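Local coordinates for protein exotoxin (Staphylococcus aureus subsp. aureus, PDB 3URY) that is of unestablished function but belongs to the staphylococcal superantigen-like exotoxins, pairing an OB-fold domain with a beta-grasp domain, and probably acts on host immunity, at residues G24-K29 and K55-G60; N90-D95 and T121-S126; V100-E105 and I188-K193. One frame throughout, in Å; residues are numbered along the deposited sequence.

The three contacts mark out the two-domain plan of a staphylococcal superantigen-like protein. Contact 1 closes an edge of the OB-fold sheet, contact 2 ties the linker that leaves the OB fold to loop residues 121-123 just before strand 124-126, and contact 3 joins two parallel strands of the beta-grasp sheet. Contacts 1 and 3 lie on opposite sides of the chain's centre, their own centres about 39 Å apart. Contact 2 has its centre about 24 Å from that of contact 1 and about 26 Å from that of contact 3. Its nearest atoms come within about 5 Å of contact 1 without touching. Contacts 2 and 3 alternate along the chain, whereas contact 1 closes before either opens.

Contact 1 of 3, residues G24-K29 and K55-G60; sequences GIILKK and KKYGEG
Ile26 and Gly60 face each other as an antiparallel hydrogen-bonded pair. Ile26 N gives its hydrogen to Gly60 O at 2.8 Å, almost straight at 174°, and Gly60 N returns the favour to Ile26 O, also at 2.8 Å. The same Gly60 O takes a CA-H contact from Ile25, with CA 3.4 Å away. Beside this pair the Ile26 side chain reaches over the incoming loop. Its CG1 stands anti to the carbonyl carbon (chi1 -67°), and the extended second torsion carries CD1 out to Tyr57 CB at 3.5 Å; the two side chains cross at about a right angle. CD1 also reaches Gly58 O, 3.4 Å away, while CG2 packs against the backbone at Glu59 CA. Further out, one water accepts from Lys29 N and donates to Glu59 OE2, bridging the two segments beyond the end of the strand.

Arg34 holds Tyr57 O and His62 holds Gly58 O, so the loop after helix 53-56 is pinned from strands 34-38 and 60-63. Here strand 60-63, an edge of the OB-fold sheet, begins alongside strand 22-26. The chemistry implies a start fixed by two short, straight backbone bonds, with Ile26 packed on the backbone of the loop that leads in and Gly60 at phi 114°, where a CB would jam against the carbonyl oxygen of Glu59.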
loop_
_atom_site.group_PDB
_atom_site.type_symbol
_atom_site.label_atom_id
_atom_site.label_comp_id
_atom_site.label_asym_id
_atom_site.label_seq_id
_atom_site.Cartn_x
_atom_site.Cartn_y
_atom_site.Cartn_z
ATOM N N GLY A 24 16.944 6.076 -6.675
ATOM C CA GLY A 24 16.792 4.658 -7.004
ATOM C C GLY A 24 17.871 4.211 -8.005
ATOM O O GLY A 24 18.165 4.950 -8.968
ATOM N N ILE A 25 18.470 3.049 -7.742
ATOM C CA ILE A 25 19.528 2.427 -8.575
ATOM C C ILE A 25 19.152 1.011 -9.015
ATOM O O ILE A 25 18.961 0.102 -8.192
ATOM C CB ILE A 25 20.848 2.345 -7.766
ATOM C CG1 ILE A 25 21.242 3.765 -7.364
ATOM C CG2 ILE A 25 21.982 1.633 -8.523
ATOM C CD1 ILE A 25 22.264 3.759 -6.175
ATOM N N ILE A 26 19.030 0.849 -10.321
ATOM C CA ILE A 26 18.657 -0.426 -10.941
ATOM C C ILE A 26 19.876 -1.039 -11.655
ATOM O O ILE A 26 20.468 -0.434 -12.572
ATOM C CB ILE A 26 17.494 -0.177 -11.909
ATOM C CG1 ILE A 26 16.284 0.235 -11.086
ATOM C CG2 ILE A 26 17.149 -1.423 -12.712
ATOM C CD1 ILE A 26 15.032 0.533 -11.921
ATOM N N LEU A 27 20.267 -2.209 -11.187
ATOM C CA LEU A 27 21.437 -2.897 -11.699
ATOM C C LEU A 27 20.989 -3.895 -12.749
ATOM O O LEU A 27 19.769 -4.081 -12.957
ATOM C CB LEU A 27 22.194 -3.588 -10.563
ATOM C CG LEU A 27 22.633 -2.697 -9.400
ATOM C CD1 LEU A 27 23.268 -3.555 -8.331
ATOM C CD2 LEU A 27 23.566 -1.611 -9.866
ATOM N N LYS A 28 21.944 -4.602 -13.346
ATOM C CA LYS A 28 21.550 -5.537 -14.403
ATOM C C LYS A 28 20.780 -6.728 -13.800
ATOM O O LYS A 28 21.105 -7.164 -12.694
ATOM C CB LYS A 28 22.725 -5.992 -15.255
ATOM C CG LYS A 28 23.664 -7.010 -14.645
ATOM C CD LYS A 28 24.455 -7.647 -15.797
ATOM C CE LYS A 28 25.220 -8.914 -15.444
ATOM N NZ LYS A 28 25.424 -9.710 -16.696
ATOM N N LYS A 29 19.767 -7.217 -14.526
ATOM C CA LYS A 29 18.895 -8.338 -14.078
ATOM C C LYS A 29 19.723 -9.579 -13.738
ATOM O O LYS A 29 20.669 -9.906 -14.415
ATOM C CB LYS A 29 17.873 -8.647 -15.176
ATOM C CG LYS A 29 16.761 -9.633 -14.891
ATOM C CD LYS A 29 15.852 -9.637 -16.138
ATOM C CE LYS A 29 14.478 -10.280 -15.966
ATOM N NZ LYS A 29 14.543 -11.738 -15.701
ATOM N N LYS A 55 8.478 -1.780 -17.083
ATOM C CA LYS A 55 8.764 -0.975 -18.235
ATOM C C LYS A 55 9.011 0.489 -17.884
ATOM O O LYS A 55 9.595 1.233 -18.664
ATOM C CB LYS A 55 7.564 -1.044 -19.169
ATOM C CG LYS A 55 7.176 -2.470 -19.530
ATOM C CD LYS A 55 6.023 -2.516 -20.531
ATOM C CE LYS A 55 6.363 -1.809 -21.848
ATOM N NZ LYS A 55 5.289 -1.930 -22.873
ATOM N N LYS A 56 8.509 0.924 -16.739
ATOM C CA LYS A 56 8.648 2.315 -16.325
ATOM C C LYS A 56 10.080 2.730 -15.949
ATOM O O LYS A 56 10.473 3.844 -16.214
ATOM C CB LYS A 56 7.699 2.591 -15.119
ATOM C CG LYS A 56 7.818 3.976 -14.491
ATOM C CD LYS A 56 6.870 4.185 -13.299
ATOM C CE LYS A 56 5.546 4.819 -13.630
ATOM N NZ LYS A 56 4.785 5.074 -12.354
ATOM N N TYR A 57 10.827 1.844 -15.300
ATOM C CA TYR A 57 12.166 2.182 -14.831
ATOM C C TYR A 57 13.229 1.281 -15.467
ATOM O O TYR A 57 13.279 0.085 -15.200
ATOM C CB TYR A 57 12.267 2.070 -13.301
ATOM C CG TYR A 57 11.291 2.923 -12.528
ATOM C CD1 TYR A 57 11.457 4.305 -12.432
ATOM C CD2 TYR A 57 10.193 2.357 -11.879
ATOM C CE1 TYR A 57 10.548 5.098 -11.730
ATOM C CE2 TYR A 57 9.266 3.154 -11.213
ATOM C CZ TYR A 57 9.447 4.515 -11.123
ATOM O OH TYR A 57 8.508 5.301 -10.461
ATOM N N GLY A 58 14.083 1.876 -16.281
ATOM C CA GLY A 58 15.176 1.151 -16.926
ATOM C C GLY A 58 16.377 1.001 -16.005
ATOM O O GLY A 58 16.406 1.445 -14.850
ATOM N N GLU A 59 17.429 0.392 -16.552
ATOM C CA GLU A 59 18.629 0.169 -15.815
ATOM C C GLU A 59 19.174 1.543 -15.519
ATOM O O GLU A 59 18.971 2.469 -16.293
ATOM C CB GLU A 59 19.669 -0.692 -16.579
ATOM C CG GLU A 59 19.314 -2.180 -16.759
ATOM C CD GLU A 59 18.050 -2.470 -17.607
ATOM O OE1 GLU A 59 17.578 -1.623 -18.435
ATOM O OE2 GLU A 59 17.520 -3.594 -17.441
ATOM N N GLY A 60 19.877 1.676 -14.394
ATOM C CA GLY A 60 20.455 2.978 -14.050
ATOM C C GLY A 60 19.917 3.684 -12.813
ATOM O O GLY A 60 19.336 3.069 -11.916
HETATM O O HOH W 1 19.556 -5.930 -17.090
#

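Contact 2 of 3, residues N90-D95 and T121-S126; sequences NSKKVD and TKEQIS
Glu123 reaches across to Ser91, Lys92 and Val94 in the linker between the OB-fold and beta-grasp domains, which bends around it after strand 81-88 and before strand 96-105. Its CB lies 3.8 Å from Asn90 OD1. CG packs on Val94 CG2, also at 3.8 Å, the two side chains crossing at about a right angle. With the chain extended beyond CG (chi2 -173°), the carboxylate arrives at the turn: OE1 takes the Ser91 N-H at 2.6 Å, met from above the carboxylate plane, and OE2 makes a long salt bridge to Lys92 NZ, 3.9 Å away. Lys92 gets there by a bend at its last torsion, and its side chain too crosses the glutamate's at about a right angle.

Asn90 grips the backbone of the facing loop with both ends of its amide. OD1 accepts from Glu123 N, a donor that sits 45° out of the carbonyl plane, and ND2 donates to Thr121 O, with that oxygen in the amide plane. These two bonds straddle Lys122 and hold the amide's rotation. Val94 points toward the other segment, with CG1 against Lys122 N.

Lys122 turns its own side chain away, where Asp66 forms a salt bridge with NZ, linking back to the OB fold. A water near Asn90 OD1 accepts from Lys122 NZ (2.8 Å) and Gln124 N. Within the segment, Lys122 NZ also donates to Gln124 O at 3.0 Å.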
loop_
_atom_site.group_PDB
_atom_site.type_symbol
_atom_site.label_atom_id
_atom_site.label_comp_id
_atom_site.label_asym_id
_atom_site.label_seq_id
_atom_site.Cartn_x
_atom_site.Cartn_y
_atom_site.Cartn_z
ATOM N N ASN A 90 7.091 14.661 -4.628
ATOM C CA ASN A 90 6.246 15.845 -4.797
ATOM C C ASN A 90 6.897 16.934 -5.623
ATOM O O ASN A 90 8.101 17.070 -5.600
ATOM C CB ASN A 90 5.913 16.440 -3.427
ATOM C CG ASN A 90 4.904 15.609 -2.613
ATOM O OD1 ASN A 90 4.403 14.575 -3.028
ATOM N ND2 ASN A 90 4.619 16.095 -1.434
ATOM N N SER A 91 6.079 17.672 -6.369
ATOM C CA SER A 91 6.457 18.837 -7.172
ATOM C C SER A 91 6.288 20.076 -6.339
ATOM O O SER A 91 6.801 21.125 -6.646
ATOM C CB SER A 91 5.455 19.025 -8.290
ATOM O OG SER A 91 5.709 18.193 -9.365
ATOM N N LYS A 92 5.477 19.930 -5.316
ATOM C CA LYS A 92 5.066 21.017 -4.454
ATOM C C LYS A 92 4.388 20.519 -3.169
ATOM O O LYS A 92 4.178 19.310 -2.976
ATOM C CB LYS A 92 4.046 21.849 -5.230
ATOM C CG LYS A 92 2.869 21.043 -5.763
ATOM C CD LYS A 92 1.808 21.994 -6.326
ATOM C CE LYS A 92 0.660 21.239 -6.945
ATOM N NZ LYS A 92 0.207 20.239 -5.948
ATOM N N LYS A 93 4.043 21.475 -2.310
ATOM C CA LYS A 93 3.382 21.174 -1.057
ATOM C C LYS A 93 2.043 20.527 -1.310
ATOM O O LYS A 93 1.329 20.926 -2.221
ATOM C CB LYS A 93 3.152 22.453 -0.271
ATOM C CG LYS A 93 4.443 23.140 0.113
ATOM C CD LYS A 93 4.206 24.485 0.742
ATOM C CE LYS A 93 5.526 25.088 1.135
ATOM N NZ LYS A 93 5.338 26.390 1.742
ATOM N N VAL A 94 1.716 19.518 -0.504
ATOM C CA VAL A 94 0.448 18.842 -0.582
ATOM C C VAL A 94 -0.045 18.660 0.839
ATOM O O VAL A 94 0.656 18.168 1.715
ATOM C CB VAL A 94 0.546 17.480 -1.256
ATOM C CG1 VAL A 94 -0.764 16.724 -1.132
ATOM C CG2 VAL A 94 0.982 17.609 -2.697
ATOM N N ASP A 95 -1.272 19.084 1.048
ATOM C CA ASP A 95 -1.920 18.998 2.334
ATOM C C ASP A 95 -3.402 18.808 2.056
ATOM O O ASP A 95 -4.153 19.787 1.958
ATOM C CB ASP A 95 -1.695 20.293 3.110
ATOM C CG ASP A 95 -2.195 20.199 4.518
ATOM O OD1 ASP A 95 -2.657 19.099 4.914
ATOM O OD2 ASP A 95 -2.149 21.233 5.220
ATOM N N THR A 121 -0.304 13.648 2.051
ATOM C CA THR A 121 0.765 14.632 1.919
ATOM C C THR A 121 1.618 14.402 0.692
ATOM O O THR A 121 2.647 15.082 0.535
ATOM C CB THR A 121 1.688 14.689 3.159
ATOM O OG1 THR A 121 2.174 13.382 3.436
ATOM C CG2 THR A 121 0.951 15.230 4.375
ATOM N N LYS A 122 1.151 13.519 -0.211
ATOM C CA LYS A 122 1.858 13.165 -1.436
ATOM C C LYS A 122 1.039 13.384 -2.714
ATOM O O LYS A 122 -0.127 13.014 -2.784
ATOM C CB LYS A 122 2.292 11.698 -1.363
ATOM C CG LYS A 122 3.589 11.551 -0.523
ATOM C CD LYS A 122 4.171 10.149 -0.451
ATOM C CE LYS A 122 4.277 9.411 -1.781
ATOM N NZ LYS A 122 5.011 10.099 -2.865
ATOM N N GLU A 123 1.639 14.034 -3.692
ATOM C CA GLU A 123 0.993 14.254 -5.003
ATOM C C GLU A 123 0.642 12.956 -5.681
ATOM O O GLU A 123 -0.362 12.823 -6.353
ATOM C CB GLU A 123 1.946 14.942 -5.959
ATOM C CG GLU A 123 1.729 16.395 -6.180
ATOM C CD GLU A 123 2.622 16.928 -7.279
ATOM O OE1 GLU A 123 3.825 16.656 -7.249
ATOM O OE2 GLU A 123 2.097 17.597 -8.181
ATOM N N GLN A 124 1.544 11.997 -5.584
ATOM C CA GLN A 124 1.315 10.692 -6.203
ATOM C C GLN A 124 1.476 9.660 -5.110
ATOM O O GLN A 124 2.478 9.724 -4.393
ATOM C CB GLN A 124 2.315 10.455 -7.292
ATOM C CG GLN A 124 1.984 9.261 -8.195
ATOM C CD GLN A 124 2.964 9.132 -9.325
ATOM O OE1 GLN A 124 4.106 8.758 -9.100
ATOM N NE2 GLN A 124 2.494 9.349 -10.558
ATOM N N ILE A 125 0.462 8.798 -4.961
ATOM C CA ILE A 125 0.415 7.753 -3.938
ATOM C C ILE A 125 0.159 6.380 -4.553
ATOM O O ILE A 125 -0.544 6.264 -5.547
ATOM C CB ILE A 125 -0.632 7.965 -2.804
ATOM C CG1 ILE A 125 -0.409 9.231 -2.027
ATOM C CG2 ILE A 125 -0.475 6.964 -1.645
ATOM C CD1 ILE A 125 -0.925 9.059 -0.589
ATOM N N SER A 126 0.857 5.383 -4.056
ATOM C CA SER A 126 0.685 4.016 -4.513
ATOM C C SER A 126 -0.551 3.319 -3.906
ATOM O O SER A 126 -0.951 3.598 -2.754
ATOM C CB SER A 126 1.901 3.163 -4.211
ATOM O OG SER A 126 2.190 2.976 -2.794
HETATM O O HOH W 2 4.356 12.442 -4.330
#

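Contact 3 of 3, residues V100-E105 and I188-K193; sequences VRITKE and IEVNIK
Val100 opens the pairing against Ile188: its CG2 rests 4.0 Å from Ile188 CB, the two side chains lying side by side and pointing the same way. Arg101 then uses its backbone twice, its N donating to Ile188 O and its O receiving Val190 N at 2.7 Å; its side chain turns to the face shared with Glu189, whose carboxylate is paired with Lys156. Ile102 returns to the Val100 face. There CG1 is anti to the carbonyl carbon (chi1 -45°) and a second torsion of -51° folds CD1 onto Val190, 3.4 Å from both CB and CG2, closer than usual van der Waals contact. Thr103 repeats the backbone pattern, N to Val190 O and O from Ile192 N, the latter bond 2.8 Å long and nearly straight at 176°. Lys104 CG passes Ile192 CB at 4.2 Å, the two side chains crossing at a slant, before NZ leaves for Asn142 O. Glu105 closes the series with N to Ile192 O.

These are neighbouring parallel strands in the beta-grasp sheet, first and last in its chain order, and helix 127-142 packs on their largely apolar face through Leu134 and Leu138. Lys104 is the polar exception there; Arg101, Thr103, Glu189 and Asn191 occupy the other face. Five backbone bonds thus hold the two strands in register, while Ile102 CD1 packs tightly on Val190.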
loop_
_atom_site.group_PDB
_atom_site.type_symbol
_atom_site.label_atom_id
_atom_site.label_comp_id
_atom_site.label_asym_id
_atom_site.label_seq_id
_atom_site.Cartn_x
_atom_site.Cartn_y
_atom_site.Cartn_z
ATOM N N VAL A 100 -13.063 9.008 5.697
ATOM C CA VAL A 100 -13.208 7.591 5.622
ATOM C C VAL A 100 -14.472 7.179 6.377
ATOM O O VAL A 100 -14.642 7.615 7.522
ATOM C CB VAL A 100 -12.036 6.886 6.325
ATOM C CG1 VAL A 100 -12.215 5.375 6.231
ATOM C CG2 VAL A 100 -10.718 7.332 5.706
ATOM N N ARG A 101 -15.331 6.348 5.739
ATOM C CA ARG A 101 -16.551 5.780 6.363
ATOM C C ARG A 101 -16.427 4.258 6.482
ATOM O O ARG A 101 -16.208 3.576 5.498
ATOM C CB ARG A 101 -17.808 6.090 5.527
ATOM C CG ARG A 101 -18.177 7.546 5.562
ATOM C CD ARG A 101 -18.980 7.880 6.805
ATOM N NE ARG A 101 -19.174 9.325 6.933
ATOM C CZ ARG A 101 -20.019 9.919 7.776
ATOM N NH1 ARG A 101 -20.091 11.247 7.809
ATOM N NH2 ARG A 101 -20.813 9.207 8.569
ATOM N N ILE A 102 -16.610 3.741 7.683
ATOM C CA ILE A 102 -16.513 2.313 7.944
ATOM C C ILE A 102 -17.813 1.756 8.420
ATOM O O ILE A 102 -18.458 2.339 9.286
ATOM C CB ILE A 102 -15.557 1.979 9.115
ATOM C CG1 ILE A 102 -14.281 2.762 9.018
ATOM C CG2 ILE A 102 -15.274 0.479 9.160
ATOM C CD1 ILE A 102 -13.677 2.621 7.675
ATOM N N THR A 103 -18.184 0.630 7.847
ATOM C CA THR A 103 -19.351 -0.110 8.265
ATOM C C THR A 103 -18.836 -1.507 8.469
ATOM O O THR A 103 -18.135 -2.013 7.620
ATOM C CB THR A 103 -20.437 -0.235 7.204
ATOM O OG1 THR A 103 -21.075 1.037 6.975
ATOM C CG2 THR A 103 -21.507 -1.201 7.750
ATOM N N LYS A 104 -19.164 -2.101 9.609
ATOM C CA LYS A 104 -18.759 -3.453 9.956
ATOM C C LYS A 104 -19.921 -4.330 10.423
ATOM O O LYS A 104 -20.752 -3.883 11.215
ATOM C CB LYS A 104 -17.685 -3.443 11.050
ATOM C CG LYS A 104 -17.385 -4.871 11.483
ATOM C CD LYS A 104 -16.121 -5.141 12.281
ATOM C CE LYS A 104 -16.105 -4.770 13.747
ATOM N NZ LYS A 104 -15.054 -5.679 14.329
ATOM N N GLU A 105 -19.994 -5.559 9.913
ATOM C CA GLU A 105 -21.007 -6.508 10.345
ATOM C C GLU A 105 -20.367 -7.791 10.825
ATOM O O GLU A 105 -19.680 -8.431 10.087
ATOM C CB GLU A 105 -22.017 -6.847 9.234
ATOM C CG GLU A 105 -23.154 -7.750 9.736
ATOM C CD GLU A 105 -24.213 -8.141 8.692
ATOM O OE1 GLU A 105 -24.422 -7.427 7.689
ATOM O OE2 GLU A 105 -24.882 -9.171 8.909
ATOM N N ILE A 188 -13.207 7.742 1.069
ATOM C CA ILE A 188 -12.963 6.322 1.177
ATOM C C ILE A 188 -14.131 5.657 1.891
ATOM O O ILE A 188 -14.587 6.122 2.903
ATOM C CB ILE A 188 -11.657 6.118 1.960
ATOM C CG1 ILE A 188 -10.492 6.842 1.266
ATOM C CG2 ILE A 188 -11.381 4.604 2.181
ATOM C CD1 ILE A 188 -9.137 6.683 1.942
ATOM N N GLU A 189 -14.637 4.575 1.334
ATOM C CA GLU A 189 -15.711 3.823 1.943
ATOM C C GLU A 189 -15.256 2.391 2.220
ATOM O O GLU A 189 -14.802 1.688 1.324
ATOM C CB GLU A 189 -16.913 3.770 1.015
ATOM C CG GLU A 189 -17.540 5.137 0.864
ATOM C CD GLU A 189 -18.688 5.178 -0.111
ATOM O OE1 GLU A 189 -18.469 4.949 -1.343
ATOM O OE2 GLU A 189 -19.797 5.494 0.372
ATOM N N VAL A 190 -15.492 1.925 3.434
ATOM C CA VAL A 190 -15.079 0.583 3.812
ATOM C C VAL A 190 -16.274 -0.213 4.303
ATOM O O VAL A 190 -17.080 0.311 5.093
ATOM C CB VAL A 190 -14.092 0.671 4.958
ATOM C CG1 VAL A 190 -13.656 -0.709 5.427
ATOM C CG2 VAL A 190 -12.903 1.504 4.544
ATOM N N ASN A 191 -16.441 -1.415 3.754
ATOM C CA ASN A 191 -17.468 -2.346 4.175
ATOM C C ASN A 191 -16.830 -3.655 4.628
ATOM O O ASN A 191 -16.203 -4.343 3.848
ATOM C CB ASN A 191 -18.494 -2.617 3.092
ATOM C CG ASN A 191 -19.472 -1.487 2.941
ATOM O OD1 ASN A 191 -20.614 -1.579 3.423
ATOM N ND2 ASN A 191 -19.023 -0.379 2.359
ATOM N N ILE A 192 -16.904 -3.941 5.923
ATOM C CA ILE A 192 -16.338 -5.177 6.468
ATOM C C ILE A 192 -17.507 -6.097 6.800
ATOM O O ILE A 192 -18.440 -5.692 7.564
ATOM C CB ILE A 192 -15.544 -4.939 7.755
ATOM C CG1 ILE A 192 -14.347 -3.984 7.538
ATOM C CG2 ILE A 192 -15.055 -6.274 8.277
ATOM C CD1 ILE A 192 -13.687 -3.527 8.853
ATOM N N LYS A 193 -17.437 -7.304 6.228
ATOM C CA LYS A 193 -18.472 -8.354 6.295
ATOM C C LYS A 193 -17.823 -9.646 6.823
ATOM O O LYS A 193 -18.468 -10.651 7.088
ATOM C CB LYS A 193 -19.001 -8.595 4.845
ATOM C CG LYS A 193 -19.230 -7.289 4.035
ATOM C CD LYS A 193 -19.133 -7.402 2.482
ATOM C CE LYS A 193 -18.874 -6.013 1.798
ATOM N NZ LYS A 193 -18.395 -5.980 0.364
ATOM O OXT LYS A 193 -16.601 -9.752 6.994
#